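Local coordinates for protein dihydropyrimidinase (Brevibacillus agri, PDB 3SFW) that catalyses the hydrolytic ring opening of 5,6-dihydropyrimidines to N-carbamoyl-beta-amino acids, as a zinc-containing member of the amidohydrolase family, at residues 66-71 and 325-330; 207-212 and 270-275; 278-283 and 333-338; 285-290 and 415-420. All blocks are in the same frame, centred on the assembly; numbering follows the deposited sequence.

Contact 1 of 4, residues 66-71 and 325-330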
loop_
_atom_site.group_PDB
_atom_site.type_symbol
_atom_site.label_atom_id
_atom_site.label_comp_id
_atom_site.label_asym_id
_atom_site.label_seq_id
_atom_site.Cartn_x
_atom_site.Cartn_y
_atom_site.Cartn_z
ATOM N N GLY A 66 -37.286 -9.697 -0.918
ATOM C CA GLY A 66 -37.715 -8.623 -0.013
ATOM C C GLY A 66 -39.166 -8.805 0.400
ATOM O O GLY A 66 -39.843 -7.839 0.718
ATOM N N GLY A 67 -39.659 -10.047 0.337
ATOM C CA GLY A 67 -41.063 -10.356 0.658
ATOM C C GLY A 67 -42.032 -10.035 -0.455
ATOM O O GLY A 67 -43.255 -9.972 -0.236
ATOM N N THR A 68 -41.508 -9.799 -1.668
ATOM C CA THR A 68 -42.393 -9.371 -2.783
ATOM C C THR A 68 -41.706 -9.736 -4.098
ATOM O O THR A 68 -40.921 -10.700 -4.118
ATOM C CB THR A 68 -42.864 -7.878 -2.640
ATOM O OG1 THR A 68 -43.751 -7.520 -3.713
ATOM C CG2 THR A 68 -41.670 -6.898 -2.527
ATOM N N VAL A 69 -42.074 -9.092 -5.195
ATOM C CA VAL A 69 -41.460 -9.415 -6.517
ATOM C C VAL A 69 -41.095 -8.104 -7.184
ATOM O O VAL A 69 -41.875 -7.171 -7.127
ATOM C CB VAL A 69 -42.417 -10.201 -7.407
ATOM C CG1 VAL A 69 -41.814 -10.466 -8.810
ATOM C CG2 VAL A 69 -42.769 -11.523 -6.732
ATOM N N THR A 70 -39.935 -8.020 -7.862
ATOM C CA THR A 70 -39.577 -6.724 -8.462
ATOM C C THR A 70 -40.621 -6.297 -9.477
ATOM O O THR A 70 -41.247 -7.141 -10.177
ATOM C CB THR A 70 -38.144 -6.687 -9.078
ATOM O OG1 THR A 70 -38.018 -7.715 -10.097
ATOM C CG2 THR A 70 -37.130 -6.903 -8.040
ATOM N N SER A 71 -40.785 -4.978 -9.631
ATOM C CA SER A 71 -41.970 -4.495 -10.288
ATOM C C SER A 71 -41.859 -4.451 -11.794
ATOM O O SER A 71 -42.859 -4.318 -12.449
ATOM C CB SER A 71 -42.392 -3.113 -9.763
ATOM O OG SER A 71 -41.433 -2.152 -10.108
ATOM N N LYS A 325 -42.138 -0.702 -1.062
ATOM C CA LYS A 325 -41.139 -0.194 -0.141
ATOM C C LYS A 325 -41.776 -0.053 1.272
ATOM O O LYS A 325 -41.092 -0.227 2.277
ATOM C CB LYS A 325 -40.569 1.178 -0.569
ATOM C CG LYS A 325 -39.617 1.148 -1.825
ATOM C CD LYS A 325 -38.262 0.477 -1.514
ATOM C CE LYS A 325 -37.329 0.447 -2.775
ATOM N NZ LYS A 325 -36.008 -0.120 -2.390
ATOM N N GLU A 326 -43.082 0.221 1.298
ATOM C CA GLU A 326 -43.836 0.375 2.568
ATOM C C GLU A 326 -43.918 -0.887 3.416
ATOM O O GLU A 326 -44.188 -0.811 4.617
ATOM C CB GLU A 326 -45.245 0.909 2.287
ATOM C CG GLU A 326 -45.272 2.299 1.639
ATOM C CD GLU A 326 -46.701 2.853 1.589
ATOM O OE1 GLU A 326 -47.522 2.343 0.773
ATOM O OE2 GLU A 326 -47.023 3.681 2.476
ATOM N N LEU A 327 -43.558 -2.040 2.858
ATOM C CA LEU A 327 -43.409 -3.203 3.707
ATOM C C LEU A 327 -42.432 -2.901 4.844
ATOM O O LEU A 327 -42.475 -3.553 5.905
ATOM C CB LEU A 327 -42.938 -4.420 2.893
ATOM C CG LEU A 327 -43.962 -4.920 1.866
ATOM C CD1 LEU A 327 -43.246 -5.927 0.962
ATOM C CD2 LEU A 327 -45.162 -5.613 2.581
ATOM N N GLY A 328 -41.542 -1.925 4.636
ATOM C CA GLY A 328 -40.532 -1.602 5.654
ATOM C C GLY A 328 -40.817 -0.392 6.560
ATOM O O GLY A 328 -39.932 0.071 7.275
ATOM N N ARG A 329 -42.026 0.159 6.499
ATOM C CA ARG A 329 -42.382 1.207 7.457
ATOM C C ARG A 329 -42.195 0.639 8.860
ATOM O O ARG A 329 -42.729 -0.448 9.199
ATOM C CB ARG A 329 -43.825 1.657 7.257
ATOM C CG ARG A 329 -43.996 2.623 6.144
ATOM C CD ARG A 329 -45.319 3.312 6.241
ATOM N NE ARG A 329 -45.554 4.144 5.069
ATOM C CZ ARG A 329 -45.201 5.419 4.990
ATOM N NH1 ARG A 329 -44.557 5.991 6.008
ATOM N NH2 ARG A 329 -45.460 6.109 3.882
ATOM N N ARG A 330 -41.451 1.371 9.674
ATOM C CA ARG A 330 -41.196 0.966 11.038
ATOM C C ARG A 330 -40.096 -0.053 11.199
ATOM O O ARG A 330 -39.772 -0.422 12.317
#

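Contact 2 of 4, residues 207-212 and 270-275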
loop_
_atom_site.group_PDB
_atom_site.type_symbol
_atom_site.label_atom_id
_atom_site.label_comp_id
_atom_site.label_asym_id
_atom_site.label_seq_id
_atom_site.Cartn_x
_atom_site.Cartn_y
_atom_site.Cartn_z
ATOM N N TYR A 207 -30.830 3.825 8.800
ATOM C CA TYR A 207 -30.066 2.752 9.473
ATOM C C TYR A 207 -29.774 1.584 8.531
ATOM O O TYR A 207 -28.898 0.787 8.828
ATOM C CB TYR A 207 -30.743 2.248 10.761
ATOM C CG TYR A 207 -30.768 3.351 11.788
ATOM C CD1 TYR A 207 -31.836 4.238 11.820
ATOM C CD2 TYR A 207 -29.629 3.664 12.516
ATOM C CE1 TYR A 207 -31.853 5.332 12.679
ATOM C CE2 TYR A 207 -29.610 4.790 13.384
ATOM C CZ TYR A 207 -30.726 5.620 13.435
ATOM O OH TYR A 207 -30.754 6.746 14.247
ATOM N N HIS A 208 -30.408 1.573 7.359
ATOM C CA HIS A 208 -29.995 0.607 6.317
ATOM C C HIS A 208 -28.536 0.848 5.914
ATOM O O HIS A 208 -27.769 -0.105 5.670
ATOM C CB HIS A 208 -30.926 0.648 5.080
ATOM C CG HIS A 208 -30.443 -0.226 3.978
ATOM N ND1 HIS A 208 -30.621 -1.593 3.983
ATOM C CD2 HIS A 208 -29.690 0.057 2.889
ATOM C CE1 HIS A 208 -30.030 -2.111 2.917
ATOM N NE2 HIS A 208 -29.491 -1.125 2.219
ATOM N N ALA A 209 -28.117 2.116 5.880
ATOM C CA ALA A 209 -26.734 2.385 5.554
ATOM C C ALA A 209 -25.831 2.154 6.754
ATOM O O ALA A 209 -24.749 1.592 6.630
ATOM C CB ALA A 209 -26.571 3.788 5.008
ATOM N N TYR A 210 -26.231 2.688 7.916
ATOM C CA TYR A 210 -25.372 2.628 9.073
ATOM C C TYR A 210 -25.024 1.224 9.502
ATOM O O TYR A 210 -23.996 1.017 10.142
ATOM C CB TYR A 210 -25.983 3.379 10.242
ATOM C CG TYR A 210 -26.137 4.866 10.010
ATOM C CD1 TYR A 210 -27.027 5.613 10.798
ATOM C CD2 TYR A 210 -25.371 5.536 9.062
ATOM C CE1 TYR A 210 -27.150 7.009 10.630
ATOM C CE2 TYR A 210 -25.511 6.927 8.863
ATOM C CZ TYR A 210 -26.370 7.659 9.697
ATOM O OH TYR A 210 -26.539 9.030 9.492
ATOM N N THR A 211 -25.881 0.253 9.168
ATOM C CA THR A 211 -25.679 -1.118 9.595
ATOM C C THR A 211 -24.885 -1.937 8.533
ATOM O O THR A 211 -24.661 -3.146 8.709
ATOM C CB THR A 211 -27.036 -1.848 9.824
ATOM O OG1 THR A 211 -27.880 -1.708 8.666
ATOM C CG2 THR A 211 -27.795 -1.254 11.058
ATOM N N ARG A 212 -24.528 -1.277 7.432
ATOM C CA ARG A 212 -23.627 -1.907 6.424
ATOM C C ARG A 212 -22.407 -1.048 6.105
ATOM O O ARG A 212 -22.273 -0.568 4.968
ATOM C CB ARG A 212 -24.397 -2.173 5.123
ATOM C CG ARG A 212 -25.840 -2.609 5.358
ATOM C CD ARG A 212 -26.606 -2.708 4.030
ATOM N NE ARG A 212 -26.311 -3.942 3.292
ATOM C CZ ARG A 212 -27.008 -5.086 3.412
ATOM N NH1 ARG A 212 -28.068 -5.163 4.244
ATOM N NH2 ARG A 212 -26.717 -6.139 2.635
ATOM N N LEU A 270 -25.251 9.431 -6.493
ATOM C CA LEU A 270 -26.059 9.540 -5.262
ATOM C C LEU A 270 -25.254 9.218 -4.032
ATOM O O LEU A 270 -24.207 8.588 -4.124
ATOM C CB LEU A 270 -27.288 8.611 -5.306
ATOM C CG LEU A 270 -28.267 8.801 -6.475
ATOM C CD1 LEU A 270 -29.368 7.717 -6.425
ATOM C CD2 LEU A 270 -28.953 10.174 -6.433
ATOM N N ASP A 271 -25.644 9.801 -2.877
ATOM C CA ASP A 271 -24.849 9.623 -1.661
ATOM C C ASP A 271 -25.737 9.363 -0.444
ATOM O O ASP A 271 -26.957 9.464 -0.553
ATOM C CB ASP A 271 -23.889 10.808 -1.428
ATOM C CG ASP A 271 -24.592 12.051 -0.942
ATOM O OD1 ASP A 271 -24.891 12.131 0.261
ATOM O OD2 ASP A 271 -24.861 12.921 -1.764
ATOM N N ILE A 272 -25.110 8.956 0.666
ATOM C CA ILE A 272 -25.783 8.375 1.812
ATOM C C ILE A 272 -26.834 9.371 2.338
ATOM O O ILE A 272 -27.816 8.969 2.933
ATOM C CB ILE A 272 -24.749 8.076 2.919
ATOM C CG1 ILE A 272 -25.378 7.302 4.091
ATOM C CG2 ILE A 272 -24.000 9.382 3.397
ATOM C CD1 ILE A 272 -24.345 6.886 5.156
ATOM N N THR A 273 -26.643 10.672 2.102
ATOM C CA THR A 273 -27.656 11.632 2.583
ATOM C C THR A 273 -29.073 11.435 1.996
ATOM O O THR A 273 -30.071 11.895 2.583
ATOM C CB THR A 273 -27.233 13.141 2.425
ATOM O OG1 THR A 273 -27.053 13.468 1.042
ATOM C CG2 THR A 273 -25.956 13.440 3.235
ATOM N N ALA A 274 -29.184 10.778 0.842
ATOM C CA ALA A 274 -30.514 10.576 0.230
ATOM C C ALA A 274 -31.403 9.722 1.171
ATOM O O ALA A 274 -32.633 9.765 1.082
ATOM C CB ALA A 274 -30.395 9.894 -1.151
ATOM N N LEU A 275 -30.769 8.888 1.989
ATOM C CA LEU A 275 -31.532 7.970 2.828
ATOM C C LEU A 275 -32.167 8.714 3.993
ATOM O O LEU A 275 -32.946 8.115 4.751
ATOM C CB LEU A 275 -30.656 6.837 3.377
ATOM C CG LEU A 275 -30.590 5.746 2.287
ATOM C CD1 LEU A 275 -29.244 5.853 1.614
ATOM C CD2 LEU A 275 -30.800 4.358 2.830
#

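Contact 3 of 4, residues 278-283 and 333-338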
loop_
_atom_site.group_PDB
_atom_site.type_symbol
_atom_site.label_atom_id
_atom_site.label_comp_id
_atom_site.label_asym_id
_atom_site.label_seq_id
_atom_site.Cartn_x
_atom_site.Cartn_y
_atom_site.Cartn_z
ATOM N N PRO A 278 -37.024 12.797 4.642
ATOM C CA PRO A 278 -38.073 12.525 5.632
ATOM C C PRO A 278 -39.369 11.907 5.030
ATOM O O PRO A 278 -39.490 11.726 3.795
ATOM C CB PRO A 278 -38.354 13.925 6.219
ATOM C CG PRO A 278 -38.136 14.857 5.041
ATOM C CD PRO A 278 -36.997 14.209 4.208
ATOM N N ASP A 279 -40.309 11.536 5.905
ATOM C CA ASP A 279 -41.620 11.086 5.444
ATOM C C ASP A 279 -41.463 9.744 4.714
ATOM O O ASP A 279 -42.131 9.521 3.703
ATOM C CB ASP A 279 -42.210 12.071 4.417
ATOM C CG ASP A 279 -42.604 13.407 5.018
ATOM O OD1 ASP A 279 -43.184 13.419 6.118
ATOM O OD2 ASP A 279 -42.385 14.437 4.337
ATOM N N PHE A 280 -40.483 8.959 5.152
ATOM C CA PHE A 280 -40.173 7.641 4.567
ATOM C C PHE A 280 -39.537 7.719 3.191
ATOM O O PHE A 280 -39.262 6.643 2.586
ATOM C CB PHE A 280 -41.430 6.764 4.508
ATOM C CG PHE A 280 -41.150 5.268 4.400
ATOM C CD1 PHE A 280 -40.332 4.632 5.319
ATOM C CD2 PHE A 280 -41.644 4.537 3.320
ATOM C CE1 PHE A 280 -40.064 3.232 5.222
ATOM C CE2 PHE A 280 -41.359 3.124 3.198
ATOM C CZ PHE A 280 -40.564 2.499 4.162
ATOM N N GLU A 281 -39.292 8.934 2.674
ATOM C CA GLU A 281 -38.778 9.070 1.285
ATOM C C GLU A 281 -37.433 8.376 1.121
ATOM O O GLU A 281 -37.096 7.890 0.016
ATOM C CB GLU A 281 -38.641 10.535 0.833
ATOM C CG GLU A 281 -39.954 11.212 0.536
ATOM C CD GLU A 281 -40.517 10.896 -0.855
ATOM O OE1 GLU A 281 -39.817 11.071 -1.875
ATOM O OE2 GLU A 281 -41.730 10.627 -0.926
ATOM N N GLY A 282 -36.708 8.280 2.232
ATOM C CA GLY A 282 -35.406 7.605 2.283
ATOM C C GLY A 282 -35.498 6.153 1.779
ATOM O O GLY A 282 -34.498 5.617 1.278
ATOM N N ALA A 283 -36.666 5.518 1.948
ATOM C CA ALA A 283 -36.834 4.089 1.550
ATOM C C ALA A 283 -36.682 3.918 0.037
ATOM O O ALA A 283 -36.322 2.828 -0.444
ATOM C CB ALA A 283 -38.173 3.542 1.997
ATOM N N THR A 333 -35.264 -3.175 7.948
ATOM C CA THR A 333 -34.831 -4.506 7.483
ATOM C C THR A 333 -35.866 -5.171 6.586
ATOM O O THR A 333 -35.559 -6.128 5.874
ATOM C CB THR A 333 -34.437 -5.488 8.636
ATOM O OG1 THR A 333 -35.615 -5.956 9.305
ATOM C CG2 THR A 333 -33.389 -4.902 9.622
ATOM N N LYS A 334 -37.098 -4.677 6.609
ATOM C CA LYS A 334 -38.146 -5.222 5.755
ATOM C C LYS A 334 -38.436 -4.393 4.524
ATOM O O LYS A 334 -39.385 -4.672 3.793
ATOM C CB LYS A 334 -39.436 -5.456 6.551
ATOM C CG LYS A 334 -39.217 -6.511 7.652
ATOM C CD LYS A 334 -40.533 -6.875 8.348
ATOM C CE LYS A 334 -40.265 -7.982 9.377
ATOM N NZ LYS A 334 -41.258 -7.876 10.488
ATOM N N ILE A 335 -37.649 -3.350 4.289
ATOM C CA ILE A 335 -37.816 -2.571 3.040
ATOM C C ILE A 335 -37.150 -3.435 1.935
ATOM O O ILE A 335 -36.018 -3.835 2.105
ATOM C CB ILE A 335 -37.047 -1.199 3.070
ATOM C CG1 ILE A 335 -37.514 -0.275 4.227
ATOM C CG2 ILE A 335 -37.231 -0.500 1.758
ATOM C CD1 ILE A 335 -36.602 0.968 4.426
ATOM N N PRO A 336 -37.927 -3.840 0.907
ATOM C CA PRO A 336 -37.307 -4.644 -0.144
ATOM C C PRO A 336 -36.159 -3.841 -0.775
ATOM O O PRO A 336 -36.300 -2.645 -1.039
ATOM C CB PRO A 336 -38.452 -4.889 -1.138
ATOM C CG PRO A 336 -39.540 -3.820 -0.782
ATOM C CD PRO A 336 -39.385 -3.655 0.694
ATOM N N ASN A 337 -34.982 -4.450 -0.845
ATOM C CA ASN A 337 -33.751 -3.711 -1.252
ATOM C C ASN A 337 -33.647 -3.667 -2.785
ATOM O O ASN A 337 -33.751 -4.705 -3.451
ATOM C CB ASN A 337 -32.485 -4.444 -0.772
ATOM C CG ASN A 337 -32.217 -4.339 0.718
ATOM O OD1 ASN A 337 -31.132 -4.696 1.131
ATOM N ND2 ASN A 337 -33.212 -3.949 1.535
ATOM N N GLY A 338 -33.437 -2.490 -3.351
ATOM C CA GLY A 338 -33.250 -2.365 -4.816
ATOM C C GLY A 338 -33.720 -1.041 -5.351
ATOM O O GLY A 338 -34.693 -0.449 -4.850
#

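Contact 4 of 4, residues 285-290 and 415-420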
loop_
_atom_site.group_PDB
_atom_site.type_symbol
_atom_site.label_atom_id
_atom_site.label_comp_id
_atom_site.label_asym_id
_atom_site.label_seq_id
_atom_site.Cartn_x
_atom_site.Cartn_y
_atom_site.Cartn_z
ATOM N N TYR A 285 -34.314 4.945 -1.592
ATOM C CA TYR A 285 -32.866 4.817 -1.857
ATOM C C TYR A 285 -32.251 3.639 -1.130
ATOM O O TYR A 285 -31.019 3.547 -1.026
ATOM C CB TYR A 285 -32.127 6.124 -1.445
ATOM C CG TYR A 285 -32.606 7.283 -2.269
ATOM C CD1 TYR A 285 -32.022 7.551 -3.510
ATOM C CD2 TYR A 285 -33.757 8.020 -1.890
ATOM C CE1 TYR A 285 -32.526 8.554 -4.346
ATOM C CE2 TYR A 285 -34.248 9.053 -2.710
ATOM C CZ TYR A 285 -33.622 9.298 -3.951
ATOM O OH TYR A 285 -34.097 10.267 -4.826
ATOM N N VAL A 286 -33.100 2.745 -0.619
ATOM C CA VAL A 286 -32.608 1.565 0.115
ATOM C C VAL A 286 -32.305 0.420 -0.895
ATOM O O VAL A 286 -33.166 0.010 -1.636
ATOM C CB VAL A 286 -33.676 1.082 1.151
ATOM C CG1 VAL A 286 -33.366 -0.373 1.634
ATOM C CG2 VAL A 286 -33.684 2.062 2.334
ATOM N N TRP A 287 -31.021 0.116 -1.013
ATOM C CA TRP A 287 -30.476 -0.980 -1.857
ATOM C C TRP A 287 -29.108 -1.248 -1.273
ATOM O O TRP A 287 -28.651 -0.492 -0.394
ATOM C CB TRP A 287 -30.342 -0.562 -3.337
ATOM C CG TRP A 287 -29.735 0.810 -3.552
ATOM C CD1 TRP A 287 -28.447 1.181 -3.317
ATOM C CD2 TRP A 287 -30.393 1.945 -4.156
ATOM N NE1 TRP A 287 -28.258 2.514 -3.727
ATOM C CE2 TRP A 287 -29.444 2.989 -4.235
ATOM C CE3 TRP A 287 -31.725 2.188 -4.586
ATOM C CZ2 TRP A 287 -29.778 4.272 -4.732
ATOM C CZ3 TRP A 287 -32.035 3.417 -5.151
ATOM C CH2 TRP A 287 -31.055 4.433 -5.260
ATOM N N SER A 288 -28.477 -2.363 -1.667
ATOM C CA SER A 288 -27.258 -2.798 -0.957
ATOM C C SER A 288 -26.202 -3.121 -1.995
ATOM O O SER A 288 -26.555 -3.598 -3.045
ATOM C CB SER A 288 -27.536 -4.064 -0.146
ATOM O OG SER A 288 -28.529 -3.794 0.850
ATOM N N PRO A 289 -24.931 -2.805 -1.733
ATOM C CA PRO A 289 -24.422 -1.999 -0.620
ATOM C C PRO A 289 -25.075 -0.660 -0.585
ATOM O O PRO A 289 -25.614 -0.187 -1.578
ATOM C CB PRO A 289 -22.927 -1.835 -0.938
ATOM C CG PRO A 289 -22.826 -2.086 -2.422
ATOM C CD PRO A 289 -23.858 -3.136 -2.701
ATOM N N PRO A 290 -25.102 -0.047 0.612
ATOM C CA PRO A 290 -25.861 1.205 0.711
ATOM C C PRO A 290 -25.136 2.351 0.010
ATOM O O PRO A 290 -23.919 2.313 -0.186
ATOM C CB PRO A 290 -25.898 1.452 2.231
ATOM C CG PRO A 290 -24.603 0.807 2.754
ATOM C CD PRO A 290 -24.386 -0.420 1.835
ATOM N N TYR A 415 -41.595 5.685 -8.966
ATOM C CA TYR A 415 -40.686 6.786 -8.680
ATOM C C TYR A 415 -39.423 6.570 -9.457
ATOM O O TYR A 415 -39.163 5.468 -9.968
ATOM C CB TYR A 415 -40.366 6.924 -7.155
ATOM C CG TYR A 415 -39.418 5.875 -6.588
ATOM C CD1 TYR A 415 -39.862 4.596 -6.294
ATOM C CD2 TYR A 415 -38.049 6.151 -6.446
ATOM C CE1 TYR A 415 -39.005 3.607 -5.836
ATOM C CE2 TYR A 415 -37.180 5.215 -5.935
ATOM C CZ TYR A 415 -37.667 3.932 -5.622
ATOM O OH TYR A 415 -36.810 2.973 -5.160
ATOM N N ASN A 416 -38.639 7.636 -9.545
ATOM C CA ASN A 416 -37.298 7.525 -10.135
ATOM C C ASN A 416 -36.319 8.136 -9.154
ATOM O O ASN A 416 -36.528 9.277 -8.687
ATOM C CB ASN A 416 -37.295 8.278 -11.449
ATOM C CG ASN A 416 -36.024 8.043 -12.254
ATOM O OD1 ASN A 416 -34.930 8.359 -11.788
ATOM N ND2 ASN A 416 -36.172 7.468 -13.450
ATOM N N PRO A 417 -35.274 7.382 -8.767
ATOM C CA PRO A 417 -34.352 7.903 -7.748
ATOM C C PRO A 417 -33.520 9.089 -8.223
ATOM O O PRO A 417 -32.947 9.798 -7.400
ATOM C CB PRO A 417 -33.452 6.689 -7.413
ATOM C CG PRO A 417 -33.457 5.879 -8.740
ATOM C CD PRO A 417 -34.849 6.077 -9.329
ATOM N N PHE A 418 -33.484 9.308 -9.537
ATOM C CA PHE A 418 -32.854 10.461 -10.110
ATOM C C PHE A 418 -33.825 11.612 -10.429
ATOM O O PHE A 418 -33.498 12.496 -11.208
ATOM C CB PHE A 418 -32.066 10.056 -11.386
ATOM C CG PHE A 418 -31.177 8.859 -11.174
ATOM C CD1 PHE A 418 -30.054 8.948 -10.343
ATOM C CD2 PHE A 418 -31.521 7.589 -11.728
ATOM C CE1 PHE A 418 -29.217 7.802 -10.102
ATOM C CE2 PHE A 418 -30.697 6.456 -11.490
ATOM C CZ PHE A 418 -29.554 6.555 -10.691
ATOM N N GLU A 419 -35.021 11.565 -9.851
ATOM C CA GLU A 419 -36.029 12.600 -10.069
ATOM C C GLU A 419 -35.433 14.012 -10.029
ATOM O O GLU A 419 -34.830 14.417 -9.040
ATOM C CB GLU A 419 -37.148 12.448 -9.042
ATOM C CG GLU A 419 -38.373 13.359 -9.360
ATOM C CD GLU A 419 -39.102 12.925 -10.601
ATOM O OE1 GLU A 419 -39.282 11.683 -10.783
ATOM O OE2 GLU A 419 -39.589 13.834 -11.344
ATOM N N GLY A 420 -35.699 14.778 -11.073
ATOM C CA GLY A 420 -35.238 16.189 -11.153
ATOM C C GLY A 420 -33.824 16.374 -11.678
ATOM O O GLY A 420 -33.386 17.500 -11.879
#

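Contact 1 of 4, residues 66-71 and 325-330
E326 OE2 is gripped by two nitrogens of R329 just beside L327, the residue that reaches across to G66, G67 and T68. The arginine comes side-on: R329 NE lies 3.0 Å from E326 OE2, and R329 NH2 lies 3.2 Å from E326 OE2, both on the anti side of that oxygen. The oxygen lies in the guanidinium plane, and the NE bond is the straighter of the two at 157°. This salt bridge joins the first residue of the short 3-10 turn 326-328 to the residue just after it, spanning the backbone on which L327 is mounted.

Across the gap the work is done by one methyl group. L327 CD1 sits 3.9 Å from G66 O and 3.9 Å from T68 CG2, with G67 O slightly farther off. The threonine methyl can face the leucine because OG1 takes the position anti to the backbone N (chi1 -178°); the hydroxyl is then hydrogen-bonded to Q324, which also binds V69 O. A small apolar touch is thus backed by polar links from the same neighbourhood.

G66 and G67, both with positive phi, make the tight connection between strands 64-65 and 68-69. This hairpin probably corresponds to a stereochemistry gate loop of related hydantoinases. Its tip rests at the surface against the turn that follows helix 321-325, well before helix 345-354 begins.

Contact 2 of 4, residues 207-212 and 270-275
I272 CD1 fits against two residues of helix 206-210, lying 3.8 Å from A209 CB and 3.9 Å from Y210 CE2. The isoleucine extends toward the helix because CG1 stands anti to the backbone N (chi1 -173°), and CG1 itself also meets the alanine methyl. Y210 crosses this chain at about a right angle, and it is the ring carbon CE2 that borders the isoleucine tip. One 3-10 turn further on, L275 CD2 approaches H208 CB at 4.3 Å. I206, earlier in the same helix, touches both I272 and L275 and widens the apolar patch.

The next shell fixes the two backbones. D271 OD1 takes T273 N at 2.9 Å, an Asx turn, and T273 OG1 at 2.7 Å from the same face of the carboxylate; this double hold sets the start of the 3-10 segment 272-275. At the end of the helix, Y207 O accepts both T211 N and T211 OG1, the hydroxyl arriving in the carbonyl plane at 2.7 Å. H208 is restrained as well: R212 CD lies over one face of its imidazole, and its NE2 is hydrogen-bonded to W287 O. R212 in turn forms a salt bridge with E185, and I272 shares a backbone hydrogen bond with R292.

Helix 206-210 follows barrel strand 180-182 and the 270-275 turn follows strand 258-263. Their packing is an example of excursions from two non-adjacent barrel strands, with 234-237 between them, meeting beyond the C-terminal strand ends of a TIM barrel, the end at which amidohydrolases hold their metal ions.

Contact 3 of 4, residues 278-283 and 333-338
I335 brings three of its carbons to F280 and A283. CD1 lies 3.9 Å from A283 CB and CG1 is 4.1 Å from F280 CZ, while CG2 borders the alanine more loosely. This spread follows from chi1 of -60°, which sets CG2 anti to the backbone N and CG1 beside it. F280 arrives from the opposite direction, and A283 CB also lies 3.3 Å above one face of its ring, offset toward the rim, so phenylalanine and isoleucine share the alanine methyl. Cut back to an alanine, I335 would probably leave F280 CZ and the A283 methyl without their apolar partner. F280 is presented by a type I' turn from P278 to E281, within a long barrel loop of the amidohydrolase fold between helices 265-269 and 295-305; the isoleucine belongs to another such loop, after helix 321-325. Next along, P336 directs its carbonyl to K325 NZ. N337 turns back so that ND2 makes a weak bond to I335 O (2.9 Å, 126°), and its OD1 is hydrogen-bonded to S288 OG. G338, with backbone angles suited to glycine alone, pairs with V286 through the backbone and offers its own carbonyl to the ammonium group of K325.

Contact 4 of 4, residues 285-290 and 415-420
The W287 indole carries Y285 O over the centre of one face, 3.5 Å above the plane, and meets P417 CB and P289 O at its edge. With CG between the backbone N and carbonyl carbon (chi1 45°), W287 brings CH2 to the proline, 3.9 Å from P417 CB. Y285 has P417 O at its ring edge, near the plane, where OH donates a hydrogen bond of 2.9 Å to this oxygen, 28° from the carbonyl plane; CE1 also packs 3.7 Å from P417 CB. F418 receives P417 CG over one ring face, toward the rim, so the proline is lined by three aromatic side chains. P417 rides on a type I turn from N416 to E419, and N416 OD1 accepts from F418 N at 2.8 Å, an Asx turn. Here a barrel loop before helix 295-305 meets the connection between strands 393-403 and 422-432, near the binuclear zinc centre: P289, after a cis peptide bond, packs on the zinc ligand H239. Without the hydroxyl, as in a phenylalanine, P417 O would probably lose its donor from Y285. Just before the proline, N416 ND2 is hydrogen-bonded to D344 and H409.

In the fold
From the N terminus, the hairpin at 66-71 opens a long loop that contact 1 closes at 325-330. Within it contact 2 opens and closes, joining helix 206-210 to the turn after helix 265-269. Contact 3 starts next, at 278-283, and ends at 333-338, just past the close of contact 1, so the two cross. Contact 4 begins inside both of these loops and closes only at 415-420, before strand 422-432; it crosses contacts 1 and 3 and follows contact 2 in series. All four lie on one side of the chain's centre. K325 of contact 1 also touches contacts 3 and 4, so barrel loops and the 415-420 connection come together around it.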